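Local atomic coordinates of N-terminal acetyltransferase B complex subunit MDM20 (Candida albicans, PDB entry 5K04), a protein that serves as the non-catalytic MDM20 subunit of the NatB N-terminal acetyltransferase complex, probably supporting its partner subunit NAT3 in acetylating protein N-termini. Residues L209-L213 / E214-L218; L217-M220 / K221-E225; L309-Y312 / A313-Q317; Q389-I392 / K393-L397; L413-M416 / K417-Q421. All coordinates share one frame; numbering follows the deposited sequence.

Contact 1 (L209-L213 / E214-L218)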
loop_
_atom_site.group_PDB
_atom_site.type_symbol
_atom_site.label_atom_id
_atom_site.label_comp_id
_atom_site.label_asym_id
_atom_site.label_seq_id
_atom_site.Cartn_x
_atom_site.Cartn_y
_atom_site.Cartn_z
ATOM N N LEU A 209 25.535 -9.529 -24.640
ATOM C CA LEU A 209 24.735 -8.333 -24.416
ATOM C C LEU A 209 25.145 -7.648 -23.113
ATOM O O LEU A 209 25.479 -8.315 -22.129
ATOM C CB LEU A 209 23.254 -8.687 -24.331
ATOM C CG LEU A 209 22.633 -9.336 -25.545
ATOM C CD1 LEU A 209 21.258 -9.822 -25.186
ATOM C CD2 LEU A 209 22.566 -8.298 -26.637
ATOM N N PRO A 210 25.082 -6.321 -23.064
ATOM C CA PRO A 210 25.312 -5.630 -21.790
ATOM C C PRO A 210 24.263 -6.030 -20.769
ATOM O O PRO A 210 23.063 -6.023 -21.049
ATOM C CB PRO A 210 25.197 -4.143 -22.158
ATOM C CG PRO A 210 25.294 -4.081 -23.658
ATOM C CD PRO A 210 24.742 -5.389 -24.152
ATOM N N LEU A 211 24.729 -6.362 -19.575
ATOM C CA LEU A 211 23.847 -6.709 -18.473
ATOM C C LEU A 211 23.202 -5.460 -17.889
ATOM O O LEU A 211 23.817 -4.392 -17.804
ATOM C CB LEU A 211 24.628 -7.435 -17.372
ATOM C CG LEU A 211 25.220 -8.808 -17.683
ATOM C CD1 LEU A 211 25.654 -9.479 -16.380
ATOM C CD2 LEU A 211 24.205 -9.668 -18.407
ATOM N N ASP A 212 21.958 -5.611 -17.459
ATOM C CA ASP A 212 21.291 -4.558 -16.719
ATOM C C ASP A 212 21.563 -4.750 -15.228
ATOM O O ASP A 212 22.164 -5.744 -14.809
ATOM C CB ASP A 212 19.789 -4.563 -17.037
ATOM C CG ASP A 212 19.150 -5.924 -16.810
ATOM O OD1 ASP A 212 19.829 -6.826 -16.279
ATOM O OD2 ASP A 212 17.964 -6.106 -17.156
ATOM N N LEU A 213 21.122 -3.770 -14.424
ATOM C CA LEU A 213 21.375 -3.816 -12.984
ATOM C C LEU A 213 20.822 -5.101 -12.375
ATOM O O LEU A 213 21.480 -5.740 -11.555
ATOM C CB LEU A 213 20.765 -2.586 -12.294
ATOM C CG LEU A 213 21.125 -2.471 -10.804
ATOM C CD1 LEU A 213 22.653 -2.536 -10.597
ATOM C CD2 LEU A 213 20.566 -1.209 -10.179
ATOM N N GLU A 214 19.621 -5.507 -12.795
ATOM C CA GLU A 214 18.996 -6.719 -12.267
ATOM C C GLU A 214 19.923 -7.927 -12.399
ATOM O O GLU A 214 20.096 -8.700 -11.452
ATOM C CB GLU A 214 17.672 -6.957 -13.007
ATOM C CG GLU A 214 16.878 -8.161 -12.565
ATOM C CD GLU A 214 16.076 -7.942 -11.272
ATOM O OE1 GLU A 214 15.555 -6.829 -11.043
ATOM O OE2 GLU A 214 15.972 -8.910 -10.488
ATOM N N LEU A 215 20.536 -8.095 -13.577
ATOM C CA LEU A 215 21.356 -9.275 -13.839
ATOM C C LEU A 215 22.753 -9.141 -13.249
ATOM O O LEU A 215 23.354 -10.153 -12.866
ATOM C CB LEU A 215 21.431 -9.553 -15.350
ATOM C CG LEU A 215 20.112 -10.033 -15.992
ATOM C CD1 LEU A 215 20.285 -10.298 -17.471
ATOM C CD2 LEU A 215 19.526 -11.273 -15.286
ATOM N N LYS A 216 23.277 -7.910 -13.168
ATOM C CA LYS A 216 24.551 -7.690 -12.487
ATOM C C LYS A 216 24.453 -8.102 -11.032
ATOM O O LYS A 216 25.330 -8.797 -10.508
ATOM C CB LYS A 216 24.977 -6.224 -12.591
ATOM C CG LYS A 216 25.338 -5.747 -13.998
ATOM C CD LYS A 216 25.924 -4.329 -13.951
ATOM C CE LYS A 216 26.040 -3.722 -15.364
ATOM N NZ LYS A 216 26.581 -2.329 -15.325
ATOM N N LEU A 217 23.373 -7.688 -10.361
ATOM C CA LEU A 217 23.188 -8.073 -8.965
ATOM C C LEU A 217 23.060 -9.579 -8.838
ATOM O O LEU A 217 23.642 -10.189 -7.935
ATOM C CB LEU A 217 21.960 -7.375 -8.387
ATOM C CG LEU A 217 22.082 -5.846 -8.291
ATOM C CD1 LEU A 217 20.766 -5.178 -7.822
ATOM C CD2 LEU A 217 23.239 -5.433 -7.410
ATOM N N LEU A 218 22.309 -10.193 -9.755
ATOM C CA LEU A 218 22.141 -11.639 -9.760
ATOM C C LEU A 218 23.470 -12.343 -10.017
ATOM O O LEU A 218 23.779 -13.359 -9.386
ATOM C CB LEU A 218 21.109 -12.013 -10.818
ATOM C CG LEU A 218 20.704 -13.485 -10.876
ATOM C CD1 LEU A 218 20.046 -13.932 -9.565
ATOM C CD2 LEU A 218 19.786 -13.724 -12.064
#

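Contact 2 (L217-M220 / K221-E225)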
loop_
_atom_site.group_PDB
_atom_site.type_symbol
_atom_site.label_atom_id
_atom_site.label_comp_id
_atom_site.label_asym_id
_atom_site.label_seq_id
_atom_site.Cartn_x
_atom_site.Cartn_y
_atom_site.Cartn_z
ATOM N N LEU A 217 23.373 -7.688 -10.361
ATOM C CA LEU A 217 23.188 -8.073 -8.965
ATOM C C LEU A 217 23.060 -9.579 -8.838
ATOM O O LEU A 217 23.642 -10.189 -7.935
ATOM C CB LEU A 217 21.960 -7.375 -8.387
ATOM C CG LEU A 217 22.082 -5.846 -8.291
ATOM C CD1 LEU A 217 20.766 -5.178 -7.822
ATOM C CD2 LEU A 217 23.239 -5.433 -7.410
ATOM N N LEU A 218 22.309 -10.193 -9.755
ATOM C CA LEU A 218 22.141 -11.639 -9.760
ATOM C C LEU A 218 23.470 -12.343 -10.017
ATOM O O LEU A 218 23.779 -13.359 -9.386
ATOM C CB LEU A 218 21.109 -12.013 -10.818
ATOM C CG LEU A 218 20.704 -13.485 -10.876
ATOM C CD1 LEU A 218 20.046 -13.932 -9.565
ATOM C CD2 LEU A 218 19.786 -13.724 -12.064
ATOM N N TYR A 219 24.272 -11.802 -10.939
ATOM C CA TYR A 219 25.580 -12.373 -11.223
ATOM C C TYR A 219 26.473 -12.340 -9.988
ATOM O O TYR A 219 27.187 -13.308 -9.697
ATOM C CB TYR A 219 26.220 -11.611 -12.385
ATOM C CG TYR A 219 27.515 -12.192 -12.904
ATOM C CD1 TYR A 219 27.671 -13.558 -13.095
ATOM C CD2 TYR A 219 28.572 -11.358 -13.249
ATOM C CE1 TYR A 219 28.869 -14.070 -13.586
ATOM C CE2 TYR A 219 29.762 -11.861 -13.735
ATOM C CZ TYR A 219 29.913 -13.217 -13.900
ATOM O OH TYR A 219 31.104 -13.721 -14.378
ATOM N N MET A 220 26.458 -11.220 -9.255
ATOM C CA MET A 220 27.327 -11.089 -8.090
ATOM C C MET A 220 26.861 -12.000 -6.960
ATOM O O MET A 220 27.681 -12.615 -6.272
ATOM C CB MET A 220 27.386 -9.622 -7.632
ATOM C CG MET A 220 28.376 -8.752 -8.430
ATOM S SD MET A 220 28.734 -7.174 -7.721
ATOM C CE MET A 220 27.290 -6.367 -8.228
ATOM N N LYS A 221 25.540 -12.112 -6.772
ATOM C CA LYS A 221 24.996 -13.001 -5.752
ATOM C C LYS A 221 25.341 -14.455 -6.047
ATOM O O LYS A 221 25.659 -15.226 -5.133
ATOM C CB LYS A 221 23.482 -12.813 -5.680
ATOM C CG LYS A 221 22.788 -13.762 -4.754
ATOM C CD LYS A 221 21.278 -13.571 -4.796
ATOM C CE LYS A 221 20.625 -14.532 -3.813
ATOM N NZ LYS A 221 19.154 -14.478 -3.871
ATOM N N ALA A 222 25.287 -14.836 -7.322
ATOM C CA ALA A 222 25.626 -16.198 -7.715
ATOM C C ALA A 222 27.087 -16.509 -7.413
ATOM O O ALA A 222 27.391 -17.511 -6.747
ATOM C CB ALA A 222 25.308 -16.394 -9.197
ATOM N N MET A 223 28.006 -15.642 -7.870
ATOM C CA MET A 223 29.432 -15.838 -7.598
ATOM C C MET A 223 29.706 -15.977 -6.113
ATOM O O MET A 223 30.510 -16.816 -5.691
ATOM C CB MET A 223 30.238 -14.667 -8.136
ATOM C CG MET A 223 30.295 -14.576 -9.637
ATOM S SD MET A 223 30.484 -12.863 -10.025
ATOM C CE MET A 223 31.810 -13.195 -11.028
ATOM N N LYS A 224 29.057 -15.146 -5.303
ATOM C CA LYS A 224 29.250 -15.245 -3.866
ATOM C C LYS A 224 28.792 -16.602 -3.355
ATOM O O LYS A 224 29.510 -17.265 -2.600
ATOM C CB LYS A 224 28.503 -14.111 -3.165
ATOM C CG LYS A 224 28.766 -14.008 -1.676
ATOM C CD LYS A 224 27.683 -13.159 -1.038
ATOM C CE LYS A 224 27.866 -13.027 0.463
ATOM N NZ LYS A 224 26.715 -12.250 1.009
ATOM N N GLU A 225 27.602 -17.042 -3.784
ATOM C CA GLU A 225 27.075 -18.337 -3.361
ATOM C C GLU A 225 27.942 -19.493 -3.854
ATOM O O GLU A 225 28.081 -20.506 -3.163
ATOM C CB GLU A 225 25.631 -18.503 -3.852
ATOM C CG GLU A 225 24.580 -18.172 -2.782
ATOM C CD GLU A 225 23.214 -17.807 -3.365
ATOM O OE1 GLU A 225 22.739 -18.522 -4.276
ATOM O OE2 GLU A 225 22.627 -16.796 -2.911
#

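Contact 3 (L309-Y312 / A313-Q317)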
loop_
_atom_site.group_PDB
_atom_site.type_symbol
_atom_site.label_atom_id
_atom_site.label_comp_id
_atom_site.label_asym_id
_atom_site.label_seq_id
_atom_site.Cartn_x
_atom_site.Cartn_y
_atom_site.Cartn_z
ATOM N N LEU A 309 22.460 14.383 8.826
ATOM C CA LEU A 309 21.426 13.684 9.568
ATOM C C LEU A 309 21.565 12.164 9.464
ATOM O O LEU A 309 20.988 11.438 10.279
ATOM C CB LEU A 309 20.068 14.176 9.068
ATOM C CG LEU A 309 18.867 14.077 10.006
ATOM C CD1 LEU A 309 19.084 14.882 11.290
ATOM C CD2 LEU A 309 17.625 14.546 9.280
ATOM N N CYS A 310 22.354 11.675 8.503
ATOM C CA CYS A 310 22.567 10.241 8.333
ATOM C C CYS A 310 23.449 9.627 9.418
ATOM O O CYS A 310 23.346 8.414 9.641
ATOM C CB CYS A 310 23.179 9.945 6.953
ATOM S SG CYS A 310 24.830 10.529 6.624
ATOM N N CYS A 311 24.284 10.431 10.109
ATOM C CA CYS A 311 25.385 9.884 10.904
ATOM C C CYS A 311 24.913 8.785 11.858
ATOM O O CYS A 311 25.457 7.677 11.868
ATOM C CB CYS A 311 26.092 11.010 11.681
ATOM S SG CYS A 311 27.626 10.533 12.444
ATOM N N TYR A 312 23.896 9.084 12.662
ATOM C CA TYR A 312 23.448 8.150 13.694
ATOM C C TYR A 312 22.994 6.829 13.095
ATOM O O TYR A 312 23.365 5.757 13.586
ATOM C CB TYR A 312 22.304 8.753 14.506
ATOM C CG TYR A 312 21.691 7.750 15.450
ATOM C CD1 TYR A 312 22.318 7.420 16.649
ATOM C CD2 TYR A 312 20.492 7.136 15.149
ATOM C CE1 TYR A 312 21.760 6.499 17.522
ATOM C CE2 TYR A 312 19.928 6.213 16.011
ATOM C CZ TYR A 312 20.569 5.895 17.197
ATOM O OH TYR A 312 19.992 4.974 18.044
ATOM N N ALA A 313 22.146 6.888 12.058
ATOM C CA ALA A 313 21.614 5.657 11.474
ATOM C C ALA A 313 22.725 4.820 10.844
ATOM O O ALA A 313 22.679 3.585 10.880
ATOM C CB ALA A 313 20.521 5.982 10.450
ATOM N N ASP A 314 23.738 5.476 10.296
ATOM C CA ASP A 314 24.861 4.759 9.712
ATOM C C ASP A 314 25.711 4.057 10.783
ATOM O O ASP A 314 26.133 2.909 10.597
ATOM C CB ASP A 314 25.698 5.739 8.884
ATOM C CG ASP A 314 24.976 6.229 7.600
ATOM O OD1 ASP A 314 23.864 5.746 7.282
ATOM O OD2 ASP A 314 25.545 7.100 6.901
ATOM N N LEU A 315 25.980 4.723 11.911
ATOM C CA LEU A 315 26.881 4.144 12.911
ATOM C C LEU A 315 26.187 3.195 13.884
ATOM O O LEU A 315 26.761 2.164 14.263
ATOM C CB LEU A 315 27.585 5.250 13.700
ATOM C CG LEU A 315 28.655 5.981 12.899
ATOM C CD1 LEU A 315 29.278 7.094 13.730
ATOM C CD2 LEU A 315 29.738 5.011 12.378
ATOM N N SER A 316 24.958 3.520 14.291
ATOM C CA SER A 316 24.263 2.751 15.315
ATOM C C SER A 316 24.003 1.315 14.893
ATOM O O SER A 316 23.646 0.493 15.745
ATOM C CB SER A 316 22.943 3.440 15.675
ATOM O OG SER A 316 22.102 3.546 14.537
ATOM N N GLN A 317 24.171 0.995 13.611
ATOM C CA GLN A 317 24.050 -0.390 13.177
ATOM C C GLN A 317 25.263 -1.227 13.568
ATOM O O GLN A 317 25.195 -2.459 13.518
ATOM C CB GLN A 317 23.850 -0.442 11.666
ATOM C CG GLN A 317 25.111 -0.202 10.877
ATOM C CD GLN A 317 24.846 -0.189 9.391
ATOM O OE1 GLN A 317 25.072 -1.184 8.691
ATOM N NE2 GLN A 317 24.349 0.942 8.898
HETATM O O HOH W 1 20.430 9.101 11.369
#

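Contact 4 (Q389-I392 / K393-L397)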
loop_
_atom_site.group_PDB
_atom_site.type_symbol
_atom_site.label_atom_id
_atom_site.label_comp_id
_atom_site.label_asym_id
_atom_site.label_seq_id
_atom_site.Cartn_x
_atom_site.Cartn_y
_atom_site.Cartn_z
ATOM N N GLN A 389 -5.128 14.249 29.658
ATOM C CA GLN A 389 -4.383 15.484 29.893
ATOM C C GLN A 389 -3.029 15.463 29.190
ATOM O O GLN A 389 -2.586 16.482 28.648
ATOM C CB GLN A 389 -4.187 15.685 31.392
ATOM C CG GLN A 389 -3.415 16.918 31.789
ATOM C CD GLN A 389 -3.721 17.279 33.222
ATOM O OE1 GLN A 389 -4.423 16.544 33.921
ATOM N NE2 GLN A 389 -3.204 18.411 33.675
ATOM N N ASN A 390 -2.339 14.318 29.223
ATOM C CA ASN A 390 -1.050 14.243 28.551
ATOM C C ASN A 390 -1.227 14.310 27.042
ATOM O O ASN A 390 -0.434 14.947 26.340
ATOM C CB ASN A 390 -0.331 12.963 28.963
ATOM C CG ASN A 390 0.902 12.687 28.119
ATOM O OD1 ASN A 390 0.814 12.111 27.043
ATOM N ND2 ASN A 390 2.062 13.077 28.627
ATOM N N THR A 391 -2.281 13.672 26.536
ATOM C CA THR A 391 -2.565 13.675 25.103
ATOM C C THR A 391 -2.876 15.083 24.606
ATOM O O THR A 391 -2.380 15.512 23.557
ATOM C CB THR A 391 -3.727 12.718 24.841
ATOM O OG1 THR A 391 -3.279 11.383 25.095
ATOM C CG2 THR A 391 -4.251 12.840 23.410
ATOM N N ILE A 392 -3.677 15.825 25.371
ATOM C CA ILE A 392 -4.030 17.186 24.999
ATOM C C ILE A 392 -2.815 18.098 25.087
ATOM O O ILE A 392 -2.581 18.933 24.202
ATOM C CB ILE A 392 -5.186 17.681 25.886
ATOM C CG1 ILE A 392 -6.486 16.952 25.528
ATOM C CG2 ILE A 392 -5.348 19.190 25.778
ATOM C CD1 ILE A 392 -7.651 17.283 26.464
ATOM N N LYS A 393 -2.023 17.958 26.153
ATOM C CA LYS A 393 -0.803 18.750 26.274
ATOM C C LYS A 393 0.082 18.559 25.048
ATOM O O LYS A 393 0.554 19.531 24.441
ATOM C CB LYS A 393 -0.049 18.378 27.557
ATOM C CG LYS A 393 1.353 19.005 27.649
ATOM C CD LYS A 393 2.168 18.511 28.847
ATOM C CE LYS A 393 2.763 17.148 28.598
ATOM N NZ LYS A 393 3.611 16.694 29.706
ATOM N N ASN A 394 0.280 17.306 24.641
ATOM C CA ASN A 394 1.171 17.041 23.525
ATOM C C ASN A 394 0.542 17.382 22.178
ATOM O O ASN A 394 1.272 17.698 21.236
ATOM C CB ASN A 394 1.650 15.592 23.603
ATOM C CG ASN A 394 2.763 15.420 24.648
ATOM O OD1 ASN A 394 3.797 16.065 24.571
ATOM N ND2 ASN A 394 2.519 14.587 25.646
ATOM N N ILE A 395 -0.794 17.364 22.073
ATOM C CA ILE A 395 -1.456 17.970 20.914
ATOM C C ILE A 395 -1.062 19.445 20.781
ATOM O O ILE A 395 -0.774 19.937 19.681
ATOM C CB ILE A 395 -2.985 17.816 21.025
ATOM C CG1 ILE A 395 -3.419 16.396 20.650
ATOM C CG2 ILE A 395 -3.685 18.847 20.149
ATOM C CD1 ILE A 395 -4.898 16.115 20.889
ATOM N N VAL A 396 -1.065 20.174 21.902
ATOM C CA VAL A 396 -0.683 21.585 21.890
ATOM C C VAL A 396 0.764 21.753 21.437
ATOM O O VAL A 396 1.100 22.689 20.702
ATOM C CB VAL A 396 -0.912 22.193 23.284
ATOM C CG1 VAL A 396 -0.445 23.622 23.330
ATOM C CG2 VAL A 396 -2.380 22.091 23.649
ATOM N N LEU A 397 1.641 20.840 21.858
ATOM C CA LEU A 397 3.047 20.960 21.491
ATOM C C LEU A 397 3.262 20.634 20.013
ATOM O O LEU A 397 3.988 21.353 19.316
ATOM C CB LEU A 397 3.904 20.066 22.392
ATOM C CG LEU A 397 3.905 20.410 23.893
ATOM C CD1 LEU A 397 4.558 19.320 24.767
ATOM C CD2 LEU A 397 4.593 21.747 24.140
#

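Contact 5 (L413-M416 / K417-Q421)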
loop_
_atom_site.group_PDB
_atom_site.type_symbol
_atom_site.label_atom_id
_atom_site.label_comp_id
_atom_site.label_asym_id
_atom_site.label_seq_id
_atom_site.Cartn_x
_atom_site.Cartn_y
_atom_site.Cartn_z
ATOM N N LEU A 413 1.469 13.093 11.349
ATOM C CA LEU A 413 0.923 11.758 11.582
ATOM C C LEU A 413 0.651 11.548 13.060
ATOM O O LEU A 413 -0.397 11.011 13.437
ATOM C CB LEU A 413 1.884 10.687 11.063
ATOM C CG LEU A 413 2.146 10.687 9.556
ATOM C CD1 LEU A 413 3.158 9.624 9.196
ATOM C CD2 LEU A 413 0.877 10.468 8.816
ATOM N N TRP A 414 1.580 11.988 13.914
ATOM C CA TRP A 414 1.410 11.812 15.350
ATOM C C TRP A 414 0.232 12.635 15.861
ATOM O O TRP A 414 -0.553 12.158 16.688
ATOM C CB TRP A 414 2.707 12.188 16.075
ATOM C CG TRP A 414 3.647 11.043 16.171
ATOM C CD1 TRP A 414 4.728 10.795 15.364
ATOM C CD2 TRP A 414 3.573 9.946 17.094
ATOM N NE1 TRP A 414 5.341 9.626 15.740
ATOM C CE2 TRP A 414 4.650 9.080 16.795
ATOM C CE3 TRP A 414 2.700 9.609 18.135
ATOM C CZ2 TRP A 414 4.884 7.890 17.510
ATOM C CZ3 TRP A 414 2.939 8.433 18.862
ATOM C CH2 TRP A 414 4.025 7.586 18.537
ATOM N N LEU A 415 0.083 13.866 15.355
ATOM C CA LEU A 415 -1.059 14.694 15.725
ATOM C C LEU A 415 -2.375 13.970 15.441
ATOM O O LEU A 415 -3.306 14.005 16.258
ATOM C CB LEU A 415 -0.997 16.027 14.973
ATOM C CG LEU A 415 -2.099 17.025 15.319
ATOM C CD1 LEU A 415 -2.121 17.259 16.843
ATOM C CD2 LEU A 415 -1.902 18.333 14.563
ATOM N N MET A 416 -2.461 13.289 14.292
ATOM C CA MET A 416 -3.658 12.503 13.995
ATOM C C MET A 416 -3.817 11.340 14.972
ATOM O O MET A 416 -4.931 11.067 15.438
ATOM C CB MET A 416 -3.626 12.018 12.542
ATOM C CG MET A 416 -4.051 13.095 11.546
ATOM S SD MET A 416 -4.422 12.573 9.887
ATOM C CE MET A 416 -2.826 12.051 9.460
ATOM N N LYS A 417 -2.710 10.674 15.332
ATOM C CA LYS A 417 -2.784 9.572 16.299
ATOM C C LYS A 417 -3.320 10.052 17.642
ATOM O O LYS A 417 -4.170 9.392 18.248
ATOM C CB LYS A 417 -1.408 8.915 16.476
ATOM C CG LYS A 417 -0.882 8.262 15.211
ATOM C CD LYS A 417 0.492 7.592 15.385
ATOM C CE LYS A 417 0.513 6.574 16.513
ATOM N NZ LYS A 417 1.806 5.813 16.525
ATOM N N LEU A 418 -2.824 11.201 18.128
ATOM C CA LEU A 418 -3.304 11.745 19.399
ATOM C C LEU A 418 -4.792 12.077 19.326
ATOM O O LEU A 418 -5.564 11.684 20.205
ATOM C CB LEU A 418 -2.512 12.995 19.795
ATOM C CG LEU A 418 -1.001 12.927 20.087
ATOM C CD1 LEU A 418 -0.539 14.112 20.944
ATOM C CD2 LEU A 418 -0.615 11.659 20.741
ATOM N N TYR A 419 -5.208 12.800 18.269
ATOM C CA TYR A 419 -6.621 13.106 18.071
ATOM C C TYR A 419 -7.459 11.845 18.009
ATOM O O TYR A 419 -8.646 11.868 18.370
ATOM C CB TYR A 419 -6.837 13.896 16.783
ATOM C CG TYR A 419 -6.573 15.392 16.850
ATOM C CD1 TYR A 419 -6.947 16.152 17.957
ATOM C CD2 TYR A 419 -5.983 16.049 15.783
ATOM C CE1 TYR A 419 -6.712 17.535 17.997
ATOM C CE2 TYR A 419 -5.729 17.398 15.818
ATOM C CZ TYR A 419 -6.091 18.147 16.922
ATOM O OH TYR A 419 -5.834 19.496 16.918
ATOM N N SER A 420 -6.866 10.744 17.530
ATOM C CA SER A 420 -7.588 9.482 17.418
ATOM C C SER A 420 -7.869 8.868 18.778
ATOM O O SER A 420 -8.632 7.900 18.844
ATOM C CB SER A 420 -6.798 8.490 16.564
ATOM O OG SER A 420 -5.847 7.781 17.351
ATOM N N GLN A 421 -7.250 9.392 19.842
ATOM C CA GLN A 421 -7.474 8.961 21.220
ATOM C C GLN A 421 -8.675 9.642 21.864
ATOM O O GLN A 421 -9.100 9.232 22.951
ATOM C CB GLN A 421 -6.244 9.258 22.087
ATOM C CG GLN A 421 -4.942 8.702 21.559
ATOM C CD GLN A 421 -5.028 7.206 21.318
ATOM O OE1 GLN A 421 -5.297 6.433 22.230
ATOM N NE2 GLN A 421 -4.832 6.798 20.069
#

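Contact 1 (L209-L213 / E214-L218)
The flat carboxylate of Asp212 is met from above its plane by the backbone N-H of Leu215: Leu215 N lies 3.1 Å from Asp212 OD1, 37° out of the carboxylate plane, and the bond is bent to 150° at the hydrogen. This is an N-cap, with Asp212 as the residue just before helix 213-225. With chi1 at 54° its CG stands between the backbone N and the carbonyl carbon, which turns OD1 back over the first turn. OD1 also touches the side chain of the same leucine, 3.2 Å from Leu215 CG, while OD2 is bonded to Thr185 OG1 and, weakly, to Asn490 ND2. The carboxylate is therefore held at both oxygens, and its negative charge at the N-terminus of the helix probably suits the helix dipole. The backbone takes over directly: Lys216 N donates to Asp212 O at 2.9 Å and Leu217 N to Leu213 O at 3.0 Å. Apolar branches add two looser contacts. Leu211 CD2 meets Leu215 CD1 at 4.1 Å, the two side chains crossing at about a right angle, and Leu213 CG rests 4.0 Å from Leu217 CD1. The extended chain of Lys216 runs back along the incoming loop, CG against Leu211 CB at 3.8 Å and CE beside Leu211 O. Helix 185-192 packs against this helix start through Ile188 and Tyr189, whereas Leu213 and Leu217 lie against Ile4 and Lys5 of the NAT3 chain.

Contact 2 (L217-M220 / K221-E225)
A Met-aromatic contact one turn apart on helix 213-225 joins Tyr219 and Met223. The thioether sulfur sits over the ring: Met223 SD is 3.8 Å from the centroid of the Tyr219 ring and 7° off its normal, practically above the centre. The methyl group lies further out over the phenol end, with Met223 CE 3.4 Å from Tyr219 CZ and 3.5 Å from Tyr219 OH. Tyr219 has CG anti to the backbone N (chi1 -173°), whereas Met223 CG, anti to its carbonyl carbon, and the chi2 torsion carry SD over the ring; the bend at chi3 then lays CE toward the hydroxyl end. The same pair is tied through the main chain, Met223 N donating to Tyr219 O at 3.1 Å in a nearly straight bond. Neighbouring i to i+4 bonds run from Lys221 N to Leu217 O, from Ala222 N to Leu218 O and from Lys224 N to Met220 O. Tyr235 of helix 229-242 makes an edge-to-face contact with the Tyr219 ring, and Glu201 of helix 197-204 touches both Tyr219 and Met223, so the pair lies between the two adjoining helices of this all-helical subunit. Met223 SD also lies 3.3 Å from Tyr219 O, the oxygen that accepts from Met223 N.

Contact 3 (L309-Y312 / A313-Q317)
Tyr312 O is gripped twice by Ser316, by the backbone N at 2.8 Å and by the hydroxyl OG at 2.7 Å. The N-H comes in nearly along the carbonyl direction, while OG sits 36° above the carbonyl plane. A serine hydroxyl turned back onto the carbonyl four residues earlier is a familiar feature of helices, found here on the short helix 311-315 in the helical array of MDM20. Ser316 OG lies between its backbone N and carbonyl carbon (chi1 60°), which directs it at Tyr312 O. Independently of that torsion, Ser316 CB lies over the Tyr312 ring in a CH-pi contact, 3.9 Å from the centroid and 19° off the ring normal, and OG leans toward the rim. Phe346 meets the same ring edge-to-face. The other backbone bonds of the turn are Asp314 N to Cys310 O and Leu315 N to Cys311 O, and on the flank beside helix 295-305 Cys311 SG packs on Leu315 CD1. Asp314 OD2 makes a salt bridge to Arg277 NE and a hydrogen bond to Tyr301 OH. The NAT3 chain lies along the segment: its Tyr84 packs on Cys310 and Ala313, and its Thr49 is hydrogen-bonded to Gln317 NE2. The side chain of Cys310 is about 10 Å from the bound coenzyme A. A water bridges Leu309 and Ala313, donating to Leu309 O at 2.6 Å and accepting from Ala313 N at 2.9 Å.

Contact 4 (Q389-I392 / K393-L397)
Asn394 touches Asn390, one turn back, with CB, CG and ND2. Its CB lies 3.5 Å from Asn390 O, the oxygen that also accepts from Asn394 N at 3.0 Å. CG follows at 3.6 Å from the same oxygen, and ND2 at the tip returns to it in a weak bond of 3.1 Å, bent to 125° at the hydrogen. With chi1 at -78°, CG is beside the backbone N, which keeps the amide close to the preceding turn. ND2 also lies 3.3 Å from Asn390 OD1, the two side-chain amides being turned 63° apart. Its stronger partner lies beyond the turn: ND2 donates to Asp383 OD2, the oxygen that Lys393 NZ meets in a salt bridge. Asp383, at the end of helix 372-383, thus gathers the lysine and the asparagine, the lysine probably balancing its negative charge. Round the helix the chemistry turns apolar, with Thr391 CG2 4.2 Å from Ile395 CD1. Ile395 also packs on Leu418 and Tyr419 of helix 409-419, and Asn394 touches the same leucine: a largely buried helix packed among its neighbours, consistent with the helical arrays of the TPR clan.

Contact 5 (L413-M416 / K417-Q421)
Trp414 and Lys417 slant across each other, the lysine chain passing over one face of the indole. Lys417 NZ stands 3.8 Å from the centroid of the six-membered ring and 24° off its normal, a cation-pi contact, with Lys417 CE 4.2 Å from the same centroid in a CH-pi contact. The bend at chi3 (55°) folds the end of the chain over the ring, where NZ comes 3.5 Å from Trp414 CH2. Both polar ends are claimed by the same residue: Lys417 NZ makes a salt bridge with Glu555 OE2, and Trp414 NE1 donates to Glu555 O. The buried ammonium thus has a carboxylate and a pi face as partners, which probably helps to keep it charged. Leu415 and Tyr419, in contrast, lie side by side and point the same way; Leu415 CG is 3.7 Å from Tyr419 CE2 and CD1 sits off-centre over the phenol. Leu418 N to Trp414 O (2.9 Å) and Tyr419 N to Leu415 O (3.0 Å) tie the two turns through the backbone. Trp556 meets Trp414 edge-to-face, and Leu377 and Val381 of helix 372-383 also touch it. Leu418 and Tyr419 pack on helix 388-404, Ile431 of helix 429-434 on both Leu415 and Tyr419, and Leu413 reaches Leu20 of the NAT3 chain.

All five contacts are local; 2 and 4 lie wholly on helices, contact 1 joins a loop to a helix start, and 3 and 5 include turn residues. Contacts 1 and 2 are partly buried and follow each other on helix 213-225, sharing Leu217 and Leu218, one built on an N-cap and the other on sulfur over a ring. Contact 3, also partly buried, lies about 14 Å from contact 2 by nearest atoms and relies on a serine hydroxyl and a water. Contacts 4 and 5 are buried; they touch directly, Leu418 CD1 fitting against Thr391 O and Ile395 N at 3.5 Å each. In both of these a lysine is paired with an acid from beyond the segments. NAT3 reaches contacts 1, 2, 3 and 5, but not contact 4.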